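Local coordinates for GrpU microcompartment shell protein (Pectobacterium wasabiae, PDB 4OLP) that probably forms part of the shell of a glycyl-radical propanediol bacterial microcompartment and, as a shell protein with an iron-sulfur cluster site, may take part in electron transport, at residues B[33-38]-B[80-85]; B[58-63]-B[76-81]. One frame throughout, in Å; residues are numbered along the deposited sequence.

Contact 1 of 2, residues B[33-38]-B[80-85]; sequences RIDAIG and GEVAAV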
# COMPACT_ATOMS: atom_id res chain seq x y z
N ARG B 33 26.96 -19.00 -11.40
CA ARG B 33 27.12 -18.47 -12.75
C ARG B 33 25.79 -17.94 -13.30
O ARG B 33 24.84 -18.70 -13.47
CB ARG B 33 27.57 -19.58 -13.67
CG ARG B 33 27.54 -19.22 -15.13
CD ARG B 33 28.18 -20.30 -15.93
NE ARG B 33 27.92 -20.03 -17.35
CZ ARG B 33 28.68 -20.42 -18.35
NH1 ARG B 33 28.30 -20.08 -19.56
NH2 ARG B 33 29.83 -21.10 -18.17
N ILE B 34 25.71 -16.65 -13.60
CA ILE B 34 24.42 -16.13 -13.97
C ILE B 34 24.26 -15.94 -15.46
O ILE B 34 24.45 -14.84 -15.98
CB ILE B 34 24.12 -14.83 -13.20
CG1 ILE B 34 24.17 -15.10 -11.70
CG2 ILE B 34 22.76 -14.29 -13.59
CD1 ILE B 34 24.16 -13.87 -10.83
N ASP B 35 23.96 -17.03 -16.14
CA ASP B 35 23.68 -16.96 -17.56
C ASP B 35 22.34 -16.26 -17.71
O ASP B 35 22.15 -15.46 -18.63
CB ASP B 35 23.55 -18.35 -18.17
CG ASP B 35 24.84 -19.09 -18.26
OD1 ASP B 35 25.83 -18.44 -18.63
OD2 ASP B 35 24.87 -20.32 -18.05
N ALA B 36 21.41 -16.56 -16.81
CA ALA B 36 20.06 -16.06 -16.95
C ALA B 36 19.42 -15.70 -15.62
O ALA B 36 19.86 -16.15 -14.56
CB ALA B 36 19.23 -17.11 -17.65
N ILE B 37 18.41 -14.86 -15.69
CA ILE B 37 17.60 -14.50 -14.54
C ILE B 37 16.13 -14.68 -14.90
O ILE B 37 15.64 -14.06 -15.84
CB ILE B 37 17.82 -13.04 -14.11
CG1 ILE B 37 19.30 -12.78 -13.82
CG2 ILE B 37 17.00 -12.74 -12.87
CD1 ILE B 37 19.67 -11.33 -13.63
N GLY B 38 15.44 -15.49 -14.12
CA GLY B 38 14.03 -15.67 -14.30
C GLY B 38 13.31 -14.82 -13.27
O GLY B 38 13.68 -14.82 -12.08
N GLY B 80 20.89 -18.27 -12.33
CA GLY B 80 21.66 -19.45 -12.59
C GLY B 80 21.94 -19.63 -14.05
O GLY B 80 22.01 -18.67 -14.82
N GLU B 81 22.16 -20.90 -14.39
CA GLU B 81 22.54 -21.30 -15.72
C GLU B 81 21.27 -21.47 -16.56
O GLU B 81 20.19 -21.73 -16.02
CB GLU B 81 23.32 -22.59 -15.63
CG GLU B 81 24.70 -22.41 -15.04
CD GLU B 81 25.04 -23.44 -13.96
OE1 GLU B 81 25.44 -24.54 -14.31
OE2 GLU B 81 24.92 -23.16 -12.73
N VAL B 82 21.41 -21.29 -17.87
CA VAL B 82 20.24 -21.14 -18.75
C VAL B 82 19.30 -22.32 -18.58
O VAL B 82 18.09 -22.12 -18.51
CB VAL B 82 20.60 -21.02 -20.24
CG1 VAL B 82 19.36 -20.66 -21.05
CG2 VAL B 82 21.67 -19.96 -20.46
N ALA B 83 19.86 -23.52 -18.57
CA ALA B 83 19.08 -24.75 -18.46
C ALA B 83 18.27 -24.77 -17.17
O ALA B 83 17.05 -24.97 -17.20
CB ALA B 83 19.99 -25.96 -18.51
N ALA B 84 18.97 -24.51 -16.07
CA ALA B 84 18.38 -24.53 -14.74
C ALA B 84 17.27 -23.48 -14.59
O ALA B 84 16.19 -23.78 -14.08
CB ALA B 84 19.47 -24.29 -13.72
N VAL B 85 17.53 -22.27 -15.05
CA VAL B 85 16.55 -21.20 -14.92
C VAL B 85 15.29 -21.59 -15.69
O VAL B 85 14.19 -21.49 -15.17
CB VAL B 85 17.09 -19.85 -15.42
CG1 VAL B 85 15.99 -18.80 -15.46
CG2 VAL B 85 18.22 -19.38 -14.51

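Contact 2 of 2, residues B[58-63]-B[76-81]; sequences AHVAVS and LAIFGE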
# COMPACT_ATOMS: atom_id res chain seq x y z
N ALA B 58 21.00 -27.17 -7.17
CA ALA B 58 22.31 -26.62 -7.46
C ALA B 58 22.09 -25.71 -8.64
O ALA B 58 21.03 -25.76 -9.25
CB ALA B 58 23.30 -27.71 -7.80
N HIS B 59 23.07 -24.86 -8.95
CA HIS B 59 23.07 -24.09 -10.18
C HIS B 59 22.04 -22.98 -10.20
O HIS B 59 21.97 -22.29 -11.20
CB HIS B 59 22.89 -24.99 -11.43
CG HIS B 59 23.87 -26.12 -11.54
ND1 HIS B 59 23.53 -27.37 -12.01
CD2 HIS B 59 25.18 -26.20 -11.20
CE1 HIS B 59 24.58 -28.16 -11.97
NE2 HIS B 59 25.60 -27.48 -11.47
N VAL B 60 21.22 -22.81 -9.16
CA VAL B 60 20.43 -21.60 -9.07
C VAL B 60 20.48 -21.06 -7.65
O VAL B 60 20.69 -21.74 -6.66
CB VAL B 60 18.94 -21.71 -9.52
CG1 VAL B 60 18.81 -22.23 -10.95
CG2 VAL B 60 18.14 -22.60 -8.58
N ALA B 61 20.24 -19.79 -7.61
CA ALA B 61 20.11 -19.00 -6.42
C ALA B 61 18.77 -18.27 -6.53
O ALA B 61 18.27 -18.02 -7.62
CB ALA B 61 21.26 -18.04 -6.41
N VAL B 62 18.15 -17.99 -5.39
CA VAL B 62 16.85 -17.33 -5.39
C VAL B 62 16.84 -16.16 -4.45
O VAL B 62 17.58 -16.13 -3.45
CB VAL B 62 15.69 -18.26 -4.97
CG1 VAL B 62 15.30 -19.14 -6.14
CG2 VAL B 62 16.04 -19.08 -3.73
N SER B 63 15.96 -15.22 -4.75
CA SER B 63 15.80 -14.10 -3.88
C SER B 63 14.48 -13.43 -4.17
O SER B 63 13.93 -13.54 -5.26
CB SER B 63 16.95 -13.12 -4.04
OG SER B 63 16.71 -11.96 -3.27
N LEU B 76 9.88 -13.16 -7.35
CA LEU B 76 10.97 -14.08 -7.10
C LEU B 76 11.91 -13.96 -8.28
O LEU B 76 11.47 -13.83 -9.44
CB LEU B 76 10.45 -15.52 -7.03
CG LEU B 76 11.47 -16.64 -6.80
CD1 LEU B 76 12.15 -16.58 -5.44
CD2 LEU B 76 10.76 -17.98 -6.96
N ALA B 77 13.20 -13.97 -7.97
CA ALA B 77 14.23 -13.92 -8.99
C ALA B 77 15.00 -15.20 -8.86
O ALA B 77 15.32 -15.60 -7.76
CB ALA B 77 15.13 -12.72 -8.78
N ILE B 78 15.26 -15.86 -9.99
CA ILE B 78 15.99 -17.12 -10.05
C ILE B 78 17.23 -16.90 -10.90
O ILE B 78 17.14 -16.53 -12.07
CB ILE B 78 15.11 -18.21 -10.65
CG1 ILE B 78 14.13 -18.68 -9.60
CG2 ILE B 78 15.90 -19.45 -11.05
CD1 ILE B 78 12.77 -18.99 -10.19
N PHE B 79 18.39 -17.06 -10.27
CA PHE B 79 19.65 -16.79 -10.93
C PHE B 79 20.37 -18.08 -11.12
O PHE B 79 20.46 -18.89 -10.19
CB PHE B 79 20.55 -15.91 -10.08
CG PHE B 79 19.91 -14.67 -9.59
CD1 PHE B 79 19.15 -14.67 -8.42
CD2 PHE B 79 20.12 -13.49 -10.24
CE1 PHE B 79 18.57 -13.52 -7.94
CE2 PHE B 79 19.56 -12.32 -9.76
CZ PHE B 79 18.77 -12.33 -8.62
N GLY B 80 20.89 -18.27 -12.33
CA GLY B 80 21.66 -19.45 -12.59
C GLY B 80 21.94 -19.63 -14.05
O GLY B 80 22.01 -18.67 -14.82
N GLU B 81 22.16 -20.90 -14.39
CA GLU B 81 22.54 -21.30 -15.72
C GLU B 81 21.27 -21.47 -16.56
O GLU B 81 20.19 -21.73 -16.02
CB GLU B 81 23.32 -22.59 -15.63
CG GLU B 81 24.70 -22.41 -15.04
CD GLU B 81 25.04 -23.44 -13.96
OE1 GLU B 81 25.44 -24.54 -14.31
OE2 GLU B 81 24.92 -23.16 -12.73

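Contact 1 of 2, residues B[33-38]-B[80-85]
Gly80 is met by two successive residues, Asp35 and Ala36, where strand 36-42 begins, which makes a classic beta bulge. The carbonyl oxygen of Gly80 receives a nearly straight bond from Ala36 N (N to O 3.0 Å, 164°) and a weak one from Asp35 N. Gly80 N returns a bond to Ala36 O at 3.2 Å. Beyond the bulge, Val85, in the first turn of helix 82-92, closes the buried end. Its CG2 reaches Ala36 CB at 4.0 Å, and CG1, anti to the backbone N (chi1 172°), lies over the backbone of Gly38, 3.6 Å from its N. Ile37 faces the other way, onto Leu14 and Leu17 of helix 11-19.

The opposite end is the one nearer solvent. Here Asp35 CB rests against Val82 CG2, the two side chains crossing at about a right angle, and the exposed Arg33 packs only loosely, its CD 4.2 Å from Glu81 CG. Within 33-38, Arg33 turns NE (2.9 Å) and NH1 to the same oxygen, Asp35 OD1, which lies close to the guanidinium plane. This salt bridge would be expected to stabilise the aspartate as an anion, whereas the inner end relies on backbone bonds and apolar contact.

Contact 2 of 2, residues B[58-63]-B[76-81]
In His59, CG stands beside the backbone N and anti to the carbonyl carbon (chi1 -54°), and a turn about the CB-CG bond of Glu81 swings its carboxylate over the imidazole. Glu81 OE1 comes to lie 3.4 Å above one face of the His59 ring, displaced toward the rim, with the carboxylate plane 71° from that of the ring. Ala58 CB covers the centre of the opposite face. At this end the backbone is held loosely, Glu81 N making only a weak bond to His59 O.

Further in, strands 60-65 and 74-80 pair in regular antiparallel fashion. Ala61 and Phe79 exchange bonds, Ala61 N to Phe79 O at 2.7 Å and Phe79 N to Ala61 O at 2.8 Å; Ser63 and Ala77 form the next hydrogen-bonded pair, with Ala77 N to Ser63 O at 2.8 Å. Between them sits the non-hydrogen-bonded pair Val62 and Ile78, whose side chains run alongside each other in one direction, with Val62 CG1 3.7 Å from Ile78 CG1. Ile78 CG2 turns instead to Val60 CG1 at 4.0 Å, while Leu76 extends CD1 to Val62 CB at 3.9 Å.

This aliphatic face packs against helices 44-56 and 82-92, through Ala51, Ala54, Met89 and Ile92. The other face carries Ala61, Ser63, Ala77 and Phe79. The Phe79 ring presents its edge to Ala61 O and Ser63 CB, and also meets Ile37 and Leu29.

Together the two strands make a beta hairpin at one side of the four-stranded antiparallel sheet, which with the helices packed on it forms the alpha/beta fold of the BMC domain.

Both contacts involve strand 74-80, which borders strand 36-42 on one side and strand 60-65 on the other, and they share Gly80 and Glu81. Contact 2 is the more buried, a regular strand pairing with an aliphatic layer on one face; contact 1 lies at the sheet's end, where strand 74-80 passes into helix 82-92, and combines a bulge with helix packing and a surface salt bridge. They lie about 7 Å apart, centre to centre, and meet directly where Gly38 O probably accepts a hydrogen bond from Ile78 N and where Ala84 touches Val60. In contact 1 the exposed end carries an arginine-aspartate pair; in contact 2 it carries Glu81 against a histidine ring.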